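Local coordinates for protein pumilio homolog 23 (Arabidopsis thaliana, PDB 5WZJ) that binds RNA sequence-specifically through Pumilio repeats, recognises 18S rRNA, and probably regulates translation and mRNA stability, at residues L518-K532 and I550-Q564. Residues are numbered along the deposited sequence; the frame is centred on the assembly and turned at random.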
loop_
_atom_site.group_PDB
_atom_site.type_symbol
_atom_site.label_atom_id
_atom_site.label_comp_id
_atom_site.label_asym_id
_atom_site.label_seq_id
_atom_site.Cartn_x
_atom_site.Cartn_y
_atom_site.Cartn_z
ATOM N N LEU A 518 33.874 -5.654 20.090
ATOM C CA LEU A 518 34.113 -4.554 21.027
ATOM C C LEU A 518 34.903 -3.423 20.382
ATOM O O LEU A 518 34.602 -2.242 20.602
ATOM C CB LEU A 518 34.847 -5.054 22.277
ATOM C CG LEU A 518 35.290 -3.957 23.265
ATOM C CD1 LEU A 518 34.103 -3.119 23.737
ATOM C CD2 LEU A 518 36.027 -4.536 24.459
ATOM N N THR A 519 35.916 -3.763 19.580
ATOM C CA THR A 519 36.776 -2.740 18.994
ATOM C C THR A 519 35.983 -1.780 18.122
ATOM O O THR A 519 36.136 -0.560 18.225
ATOM C CB THR A 519 37.879 -3.397 18.173
ATOM O OG1 THR A 519 38.657 -4.235 19.029
ATOM C CG2 THR A 519 38.765 -2.336 17.550
ATOM N N LEU A 520 35.126 -2.311 17.252
ATOM C CA LEU A 520 34.381 -1.421 16.374
ATOM C C LEU A 520 33.209 -0.757 17.094
ATOM O O LEU A 520 32.841 0.369 16.745
ATOM C CB LEU A 520 33.917 -2.185 15.135
ATOM C CG LEU A 520 35.095 -2.523 14.200
ATOM C CD1 LEU A 520 34.736 -3.648 13.226
ATOM C CD2 LEU A 520 35.596 -1.282 13.453
ATOM N N ARG A 521 32.629 -1.418 18.100
ATOM C CA ARG A 521 31.621 -0.747 18.922
ATOM C C ARG A 521 32.195 0.487 19.595
ATOM O O ARG A 521 31.546 1.539 19.642
ATOM C CB ARG A 521 31.066 -1.703 19.973
ATOM C CG ARG A 521 30.123 -2.716 19.389
ATOM C CD ARG A 521 29.444 -3.527 20.471
ATOM N NE ARG A 521 28.609 -4.555 19.878
ATOM C CZ ARG A 521 27.721 -5.280 20.547
ATOM N NH1 ARG A 521 27.549 -5.088 21.847
ATOM N NH2 ARG A 521 27.006 -6.194 19.908
ATOM N N GLU A 522 33.419 0.378 20.110
ATOM C CA GLU A 522 34.070 1.524 20.721
ATOM C C GLU A 522 34.340 2.622 19.702
ATOM O O GLU A 522 34.149 3.809 19.994
ATOM C CB GLU A 522 35.365 1.084 21.396
ATOM C CG GLU A 522 36.031 2.204 22.136
ATOM C CD GLU A 522 37.106 1.732 23.087
ATOM O OE1 GLU A 522 37.408 0.515 23.114
ATOM O OE2 GLU A 522 37.642 2.597 23.812
ATOM N N ALA A 523 34.786 2.253 18.497
ATOM C CA ALA A 523 35.013 3.258 17.462
ATOM C C ALA A 523 33.722 3.991 17.102
ATOM O O ALA A 523 33.711 5.220 16.991
ATOM C CB ALA A 523 35.631 2.608 16.220
ATOM N N ILE A 524 32.620 3.254 16.935
ATOM C CA ILE A 524 31.333 3.894 16.652
ATOM C C ILE A 524 30.919 4.798 17.809
ATOM O O ILE A 524 30.448 5.924 17.606
ATOM C CB ILE A 524 30.252 2.836 16.365
ATOM C CG1 ILE A 524 30.514 2.121 15.036
ATOM C CG2 ILE A 524 28.853 3.487 16.363
ATOM C CD1 ILE A 524 29.713 0.830 14.899
ATOM N N ALA A 525 31.055 4.301 19.042
ATOM C CA ALA A 525 30.651 5.089 20.205
ATOM C C ALA A 525 31.470 6.366 20.301
ATOM O O ALA A 525 30.940 7.441 20.617
ATOM C CB ALA A 525 30.794 4.253 21.476
ATOM N N SER A 526 32.765 6.265 20.002
ATOM C CA SER A 526 33.638 7.429 20.007
ATOM C C SER A 526 33.196 8.460 18.970
ATOM O O SER A 526 33.257 9.672 19.218
ATOM C CB SER A 526 35.073 6.963 19.751
ATOM O OG SER A 526 35.983 8.040 19.771
ATOM N N GLU A 527 32.748 8.001 17.796
ATOM C CA GLU A 527 32.322 8.939 16.763
ATOM C C GLU A 527 31.015 9.634 17.140
ATOM O O GLU A 527 30.857 10.838 16.899
ATOM C CB GLU A 527 32.194 8.222 15.418
ATOM C CG GLU A 527 33.542 7.808 14.848
ATOM C CD GLU A 527 33.444 7.226 13.443
ATOM O OE1 GLU A 527 34.185 6.263 13.139
ATOM O OE2 GLU A 527 32.633 7.731 12.642
ATOM N N LEU A 528 30.066 8.903 17.734
ATOM C CA LEU A 528 28.825 9.549 18.159
ATOM C C LEU A 528 29.081 10.542 19.285
ATOM O O LEU A 528 28.384 11.560 19.392
ATOM C CB LEU A 528 27.799 8.513 18.610
ATOM C CG LEU A 528 27.364 7.448 17.597
ATOM C CD1 LEU A 528 26.023 6.854 17.984
ATOM C CD2 LEU A 528 27.331 8.014 16.192
ATOM N N LEU A 529 30.070 10.256 20.132
ATOM C CA LEU A 529 30.434 11.179 21.197
ATOM C C LEU A 529 30.808 12.550 20.636
ATOM O O LEU A 529 30.406 13.581 21.186
ATOM C CB LEU A 529 31.580 10.574 22.009
ATOM C CG LEU A 529 31.916 11.145 23.381
ATOM C CD1 LEU A 529 30.648 11.444 24.171
ATOM C CD2 LEU A 529 32.799 10.150 24.118
ATOM N N ASP A 530 31.543 12.583 19.520
ATOM C CA ASP A 530 31.963 13.852 18.934
ATOM C C ASP A 530 30.797 14.699 18.441
ATOM O O ASP A 530 30.945 15.918 18.320
ATOM C CB ASP A 530 32.927 13.611 17.774
ATOM C CG ASP A 530 34.277 13.101 18.236
ATOM O OD1 ASP A 530 34.711 13.468 19.348
ATOM O OD2 ASP A 530 34.908 12.334 17.477
ATOM N N VAL A 531 29.653 14.097 18.130
ATOM C CA VAL A 531 28.504 14.841 17.625
ATOM C C VAL A 531 27.332 14.771 18.596
ATOM O O VAL A 531 26.189 14.998 18.207
ATOM C CB VAL A 531 28.099 14.351 16.221
ATOM C CG1 VAL A 531 29.287 14.429 15.261
ATOM C CG2 VAL A 531 27.553 12.923 16.277
ATOM N N LYS A 532 27.617 14.457 19.869
ATOM C CA LYS A 532 26.558 14.160 20.828
ATOM C C LYS A 532 25.607 15.336 21.004
ATOM O O LYS A 532 24.400 15.140 21.198
ATOM C CB LYS A 532 27.165 13.774 22.175
ATOM C CG LYS A 532 26.129 13.366 23.204
ATOM C CD LYS A 532 26.591 13.662 24.622
ATOM C CE LYS A 532 25.399 13.697 25.576
ATOM N NZ LYS A 532 25.793 14.152 26.939
ATOM N N ILE A 550 25.852 6.110 25.195
ATOM C CA ILE A 550 26.964 6.982 24.841
ATOM C C ILE A 550 27.440 7.757 26.066
ATOM O O ILE A 550 28.645 7.976 26.245
ATOM C CB ILE A 550 26.560 7.905 23.674
ATOM C CG1 ILE A 550 26.282 7.069 22.417
ATOM C CG2 ILE A 550 27.654 8.919 23.366
ATOM C CD1 ILE A 550 27.488 6.203 21.971
ATOM N N ASP A 551 26.509 8.152 26.942
ATOM C CA ASP A 551 26.893 8.840 28.174
ATOM C C ASP A 551 27.775 7.956 29.054
ATOM O O ASP A 551 28.764 8.430 29.624
ATOM C CB ASP A 551 25.648 9.282 28.949
ATOM C CG ASP A 551 24.910 10.430 28.280
ATOM O OD1 ASP A 551 25.531 11.171 27.491
ATOM O OD2 ASP A 551 23.705 10.595 28.557
ATOM N N GLY A 552 27.430 6.668 29.173
ATOM C CA GLY A 552 28.235 5.762 29.980
ATOM C C GLY A 552 29.614 5.517 29.397
ATOM O O GLY A 552 30.590 5.350 30.134
ATOM N N TYR A 553 29.713 5.483 28.064
ATOM C CA TYR A 553 31.016 5.376 27.419
ATOM C C TYR A 553 31.892 6.587 27.732
ATOM O O TYR A 553 33.093 6.445 27.990
ATOM C CB TYR A 553 30.854 5.213 25.901
ATOM C CG TYR A 553 32.176 5.257 25.178
ATOM C CD1 TYR A 553 33.106 4.235 25.334
ATOM C CD2 TYR A 553 32.515 6.339 24.374
ATOM C CE1 TYR A 553 34.329 4.281 24.688
ATOM C CE2 TYR A 553 33.740 6.394 23.723
ATOM C CZ TYR A 553 34.641 5.364 23.884
ATOM O OH TYR A 553 35.864 5.415 23.247
ATOM N N ALA A 554 31.310 7.788 27.710
ATOM C CA ALA A 554 32.091 8.986 28.002
ATOM C C ALA A 554 32.545 9.017 29.458
ATOM O O ALA A 554 33.694 9.371 29.750
ATOM C CB ALA A 554 31.275 10.238 27.676
ATOM N N SER A 555 31.657 8.647 30.383
ATOM C CA SER A 555 31.896 8.843 31.809
ATOM C C SER A 555 32.625 7.666 32.454
ATOM O O SER A 555 33.576 7.877 33.210
ATOM C CB SER A 555 30.568 9.115 32.529
ATOM O OG SER A 555 29.710 7.989 32.500
ATOM N N ARG A 556 32.206 6.430 32.178
ATOM C CA ARG A 556 32.854 5.228 32.716
ATOM C C ARG A 556 33.225 4.290 31.577
ATOM O O ARG A 556 32.640 3.208 31.438
ATOM C CB ARG A 556 31.955 4.492 33.715
ATOM C CG ARG A 556 31.392 5.316 34.846
ATOM C CD ARG A 556 32.489 5.889 35.707
ATOM N NE ARG A 556 33.038 4.963 36.699
ATOM C CZ ARG A 556 32.687 4.951 37.986
ATOM N NH1 ARG A 556 33.261 4.100 38.827
ATOM N NH2 ARG A 556 31.766 5.796 38.437
ATOM N N PRO A 557 34.214 4.655 30.754
ATOM C CA PRO A 557 34.508 3.825 29.568
ATOM C C PRO A 557 34.868 2.380 29.889
ATOM O O PRO A 557 34.530 1.484 29.103
ATOM C CB PRO A 557 35.673 4.572 28.896
ATOM C CG PRO A 557 36.256 5.445 29.965
ATOM C CD PRO A 557 35.103 5.826 30.847
ATOM N N ASP A 558 35.535 2.115 31.017
ATOM C CA ASP A 558 35.890 0.736 31.350
ATOM C C ASP A 558 34.650 -0.101 31.636
ATOM O O ASP A 558 34.559 -1.257 31.210
ATOM C CB ASP A 558 36.839 0.706 32.549
ATOM C CG ASP A 558 38.175 1.329 32.240
ATOM O OD1 ASP A 558 39.011 0.637 31.618
ATOM O OD2 ASP A 558 38.381 2.506 32.615
ATOM N N GLN A 559 33.679 0.466 32.350
ATOM C CA GLN A 559 32.458 -0.280 32.633
ATOM C C GLN A 559 31.609 -0.439 31.371
ATOM O O GLN A 559 31.005 -1.496 31.148
ATOM C CB GLN A 559 31.683 0.416 33.760
ATOM C CG GLN A 559 32.453 0.451 35.101
ATOM C CD GLN A 559 31.664 1.100 36.237
ATOM O OE1 GLN A 559 30.527 1.521 36.060
ATOM N NE2 GLN A 559 32.277 1.175 37.411
ATOM N N TRP A 560 31.568 0.591 30.526
ATOM C CA TRP A 560 30.855 0.482 29.255
ATOM C C TRP A 560 31.398 -0.674 28.426
ATOM O O TRP A 560 30.631 -1.481 27.891
ATOM C CB TRP A 560 30.975 1.801 28.482
ATOM C CG TRP A 560 30.213 1.845 27.172
ATOM C CD1 TRP A 560 28.944 2.297 26.992
ATOM C CD2 TRP A 560 30.682 1.438 25.869
ATOM N NE1 TRP A 560 28.587 2.202 25.667
ATOM C CE2 TRP A 560 29.635 1.677 24.955
ATOM C CE3 TRP A 560 31.880 0.896 25.389
ATOM C CZ2 TRP A 560 29.748 1.394 23.588
ATOM C CZ3 TRP A 560 31.992 0.616 24.030
ATOM C CH2 TRP A 560 30.928 0.863 23.144
ATOM N N LYS A 561 32.728 -0.779 28.334
ATOM C CA LYS A 561 33.348 -1.825 27.520
ATOM C C LYS A 561 33.057 -3.219 28.064
ATOM O O LYS A 561 32.752 -4.137 27.292
ATOM C CB LYS A 561 34.860 -1.601 27.424
ATOM C CG LYS A 561 35.277 -0.481 26.471
ATOM C CD LYS A 561 36.641 0.109 26.841
ATOM C CE LYS A 561 37.791 -0.831 26.515
ATOM N NZ LYS A 561 39.115 -0.266 26.947
ATOM N N SER A 562 33.144 -3.409 29.382
ATOM C CA SER A 562 32.890 -4.747 29.916
ATOM C C SER A 562 31.425 -5.144 29.779
ATOM O O SER A 562 31.125 -6.328 29.596
ATOM C CB SER A 562 33.339 -4.840 31.372
ATOM O OG SER A 562 32.681 -3.878 32.164
ATOM N N ARG A 563 30.494 -4.187 29.832
ATOM C CA ARG A 563 29.104 -4.544 29.543
ATOM C C ARG A 563 28.906 -4.838 28.059
ATOM O O ARG A 563 28.146 -5.748 27.698
ATOM C CB ARG A 563 28.152 -3.441 30.015
ATOM C CG ARG A 563 28.282 -3.152 31.509
ATOM C CD ARG A 563 27.099 -2.384 32.048
ATOM N NE ARG A 563 25.899 -3.216 32.078
ATOM C CZ ARG A 563 24.770 -2.864 32.682
ATOM N NH1 ARG A 563 24.697 -1.698 33.312
ATOM N NH2 ARG A 563 23.718 -3.672 32.662
ATOM N N GLN A 564 29.596 -4.101 27.180
ATOM C CA GLN A 564 29.475 -4.367 25.748
ATOM C C GLN A 564 30.103 -5.707 25.378
ATOM O O GLN A 564 29.511 -6.492 24.626
ATOM C CB GLN A 564 30.111 -3.238 24.941
ATOM C CG GLN A 564 29.315 -1.934 24.968
ATOM C CD GLN A 564 27.930 -2.067 24.340
ATOM O OE1 GLN A 564 27.726 -2.850 23.413
ATOM N NE2 GLN A 564 26.974 -1.297 24.850
#
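Y553 and I550, about one turn apart on helix 550-555, pack against L529 and A525 of helix 518-530 at the C-terminal end of the Pumilio-repeat superhelix. The two short helices of the 550-564 segment lie across one side of helix 518-530; the axis of 550-555 crosses it at -96°. Y553 enters as a knob into the hole formed by E522, A525, S526 and L529. With CG anti to the backbone N (chi1 173°), its ring reaches over A525, whose CB makes a CH-pi contact 4.2 Å from the ring centroid. L529 CD2 comes in obliquely, 3.8 Å from Y553 CD2, while E522 lays its CG beside CE1 and OH. Y553 OH gives a weak hydrogen bond to E522 OE2 (3.4 Å), the carboxylate standing nearly upright to the ring. Were Y553 replaced by an alanine, the hole would probably be left unfilled over A525 and E522 OE2 would lose its weak hydroxyl partner. I550 slides past L529 in the opposite direction: its CG2 meets L529 CD1, and CD1 reaches A525 CA at 3.8 Å, next to L528 CB. L529 CD1 also touches A554 CB. Beyond this apolar patch, a salt bridge, whose hydrogen bond is weak, joins K532 NZ to D551 OD1. Back at A525, the same CB also meets W560 CZ2 (3.7 Å), so this one methyl touches both aromatic rings. The indole lies between Q564 CG over one face and Y553 CB over the other; its NE1 is hydrogen-bonded to L548 O. At the other end of the contact, L518 CD1 rests on the CG of K561, and the R521 guanidinium, also bonded through NH2 to D514 O, gives NH1 to Q564 OE1 at 2.7 Å, approaching almost in line with the amide C=O though the N-H bends to 136°.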